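Local coordinates for protein hemolysin (Xylella fastidiosa, PDB 2OAI) that binds calcium through its C-terminal transporter-associated (CorC_HlyC) domain and, as a membrane protein with CBS domains, may also bind flavin adenine dinucleotide, at residues A[31-37]-A[70-74]. Residues are numbered along the deposited sequence; the frame is centred on the assembly and turned at random. Where two conformers were deposited one is given.
Sequences LREVLGA and WAGWR
Leu35, in the last turn of helix 28-35, fits between Trp70 and Trp73, the two ends of a type I' turn that joins antiparallel strands 67-70 and 73-76 as a beta hairpin in the CorC_HlyC domain. The packing is tight here. CD2 of Leu35 sits over the face of the Trp73 six-membered ring in a CH-pi contact, 3.7 Å from its centroid and almost on the ring normal. The other methyl, Leu35 CD1, meets the edge of the second indole, 3.6 Å from Trp70 CZ3. A leucine suits this place because its two methyls can serve two rings at once. With CG anti to the backbone N (chi1 171°), Trp70 reaches out to the helix, where Leu31 CD2 also lies 3.6 Å from Trp70 CZ3. Leu31 continues inward to Met53 and Ile22, linking the contact to the core.

The outer side is looser and more polar. Extended from CG to NE, Arg32 brings its guanidinium to the rim, one face over Trp70 CZ2 with the two planes 55° apart, so this is no parallel stack. Gly36, with positive phi, is the C' residue of a Schellman motif that ends the helix and turns the chain toward the hairpin. Beyond it, the small side chains of Ala37 and Ala71 let the two backbones approach, their CB atoms 3.6 Å apart. No direct hydrogen bond spans the segments; instead, a water in the plane of the Trp73 ring accepts from Trp73 NE1 at 3.0 Å and donates to Leu35 O at 2.6 Å.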
loop_
_atom_site.group_PDB
_atom_site.type_symbol
_atom_site.label_atom_id
_atom_site.label_comp_id
_atom_site.label_asym_id
_atom_site.label_seq_id
_atom_site.Cartn_x
_atom_site.Cartn_y
_atom_site.Cartn_z
ATOM N N LEU A 31 -3.776 16.268 7.164
ATOM C CA LEU A 31 -3.218 15.123 7.874
ATOM C C LEU A 31 -3.234 15.374 9.396
ATOM O O LEU A 31 -3.624 14.491 10.172
ATOM C CB LEU A 31 -1.797 14.835 7.383
ATOM C CG LEU A 31 -1.096 13.610 7.988
ATOM C CD1 LEU A 31 -1.805 12.283 7.671
ATOM C CD2 LEU A 31 0.386 13.553 7.561
ATOM N N ARG A 32 -2.851 16.581 9.820
ATOM C CA ARG A 32 -2.821 16.895 11.239
ATOM C C ARG A 32 -4.203 16.719 11.833
ATOM O O ARG A 32 -4.336 16.234 12.958
ATOM C CB ARG A 32 -2.360 18.335 11.508
ATOM C CG ARG A 32 -0.877 18.517 11.292
ATOM C CD ARG A 32 -0.341 19.857 11.896
ATOM N NE ARG A 32 1.005 20.113 11.371
ATOM C CZ ARG A 32 2.131 19.549 11.830
ATOM N NH1 ARG A 32 3.293 19.841 11.250
ATOM N NH2 ARG A 32 2.106 18.710 12.870
ATOM N N GLU A 33 -5.211 17.153 11.087
ATOM C CA GLU A 33 -6.590 17.112 11.583
ATOM C C GLU A 33 -7.044 15.667 11.733
ATOM O O GLU A 33 -7.606 15.301 12.766
ATOM C CB GLU A 33 -7.555 17.861 10.661
ATOM C CG GLU A 33 -7.262 19.336 10.499
ATOM C CD GLU A 33 -8.301 20.063 9.617
ATOM O OE1 GLU A 33 -8.319 19.849 8.368
ATOM O OE2 GLU A 33 -9.078 20.860 10.185
ATOM N N VAL A 34 -6.772 14.832 10.733
ATOM C CA VAL A 34 -7.264 13.439 10.732
ATOM C C VAL A 34 -6.516 12.479 11.671
ATOM O O VAL A 34 -7.029 11.411 12.022
ATOM C CB VAL A 34 -7.326 12.837 9.307
ATOM C CG1 VAL A 34 -8.028 13.807 8.361
ATOM C CG2 VAL A 34 -5.928 12.476 8.806
ATOM N N LEU A 35 -5.308 12.854 12.067
ATOM C CA LEU A 35 -4.576 12.102 13.073
ATOM C C LEU A 35 -4.751 12.674 14.471
ATOM O O LEU A 35 -4.348 12.034 15.444
ATOM C CB LEU A 35 -3.089 12.108 12.759
ATOM C CG LEU A 35 -2.584 11.602 11.401
ATOM C CD1 LEU A 35 -1.052 11.679 11.386
ATOM C CD2 LEU A 35 -3.096 10.185 11.030
ATOM N N GLY A 36 -5.320 13.877 14.570
ATOM C CA GLY A 36 -5.319 14.634 15.819
ATOM C C GLY A 36 -3.906 14.948 16.287
ATOM O O GLY A 36 -3.629 14.919 17.481
ATOM N N ALA A 37 -3.018 15.266 15.344
ATOM C CA ALA A 37 -1.599 15.508 15.633
ATOM C C ALA A 37 -1.235 16.978 15.521
ATOM O O ALA A 37 -1.880 17.825 16.131
ATOM C CB ALA A 37 -0.732 14.699 14.700
ATOM N N TRP A 70 6.301 10.018 13.500
ATOM C CA TRP A 70 6.016 11.451 13.518
ATOM C C TRP A 70 4.734 11.655 14.293
ATOM O O TRP A 70 3.705 11.051 13.974
ATOM C CB TRP A 70 5.880 11.962 12.078
ATOM C CG TRP A 70 5.378 13.389 11.935
ATOM C CD1 TRP A 70 6.098 14.552 12.123
ATOM C CD2 TRP A 70 4.058 13.793 11.541
ATOM N NE1 TRP A 70 5.292 15.649 11.891
ATOM C CE2 TRP A 70 4.041 15.211 11.521
ATOM C CE3 TRP A 70 2.891 13.097 11.206
ATOM C CZ2 TRP A 70 2.885 15.944 11.184
ATOM C CZ3 TRP A 70 1.746 13.829 10.862
ATOM C CH2 TRP A 70 1.757 15.234 10.858
ATOM N N ALA A 71 4.815 12.477 15.335
ATOM C CA ALA A 71 3.645 12.838 16.153
ATOM C C ALA A 71 2.862 11.646 16.736
ATOM O O ALA A 71 1.620 11.671 16.746
ATOM C CB ALA A 71 2.712 13.734 15.326
ATOM N N GLY A 72 3.569 10.620 17.222
ATOM C CA GLY A 72 2.947 9.399 17.757
ATOM C C GLY A 72 2.381 8.425 16.702
ATOM O O GLY A 72 1.619 7.518 17.044
ATOM N N TRP A 73 2.756 8.601 15.434
ATOM C CA TRP A 73 2.295 7.704 14.353
ATOM C C TRP A 73 3.490 7.157 13.589
ATOM O O TRP A 73 4.520 7.847 13.483
ATOM C CB TRP A 73 1.410 8.489 13.366
ATOM C CG TRP A 73 0.080 8.850 13.952
ATOM C CD1 TRP A 73 -0.197 9.874 14.817
ATOM C CD2 TRP A 73 -1.143 8.174 13.710
ATOM N NE1 TRP A 73 -1.540 9.873 15.134
ATOM C CE2 TRP A 73 -2.146 8.837 14.469
ATOM C CE3 TRP A 73 -1.498 7.070 12.921
ATOM C CZ2 TRP A 73 -3.481 8.434 14.463
ATOM C CZ3 TRP A 73 -2.840 6.651 12.930
ATOM C CH2 TRP A 73 -3.811 7.347 13.703
ATOM N N ARG A 74 3.344 5.963 13.025
ATOM C CA ARG A 74 4.343 5.443 12.109
ATOM C C ARG A 74 3.835 5.627 10.684
ATOM O O ARG A 74 2.699 5.262 10.372
ATOM C CB ARG A 74 4.591 3.957 12.355
ATOM C CG ARG A 74 5.578 3.308 11.366
ATOM C CD ARG A 74 6.236 2.126 12.007
ATOM N NE ARG A 74 7.060 2.544 13.151
ATOM C CZ ARG A 74 7.704 1.698 13.946
ATOM N NH1 ARG A 74 7.641 0.390 13.708
ATOM N NH2 ARG A 74 8.437 2.161 14.958
HETATM O O HOH W 1 -2.626 11.584 17.280
#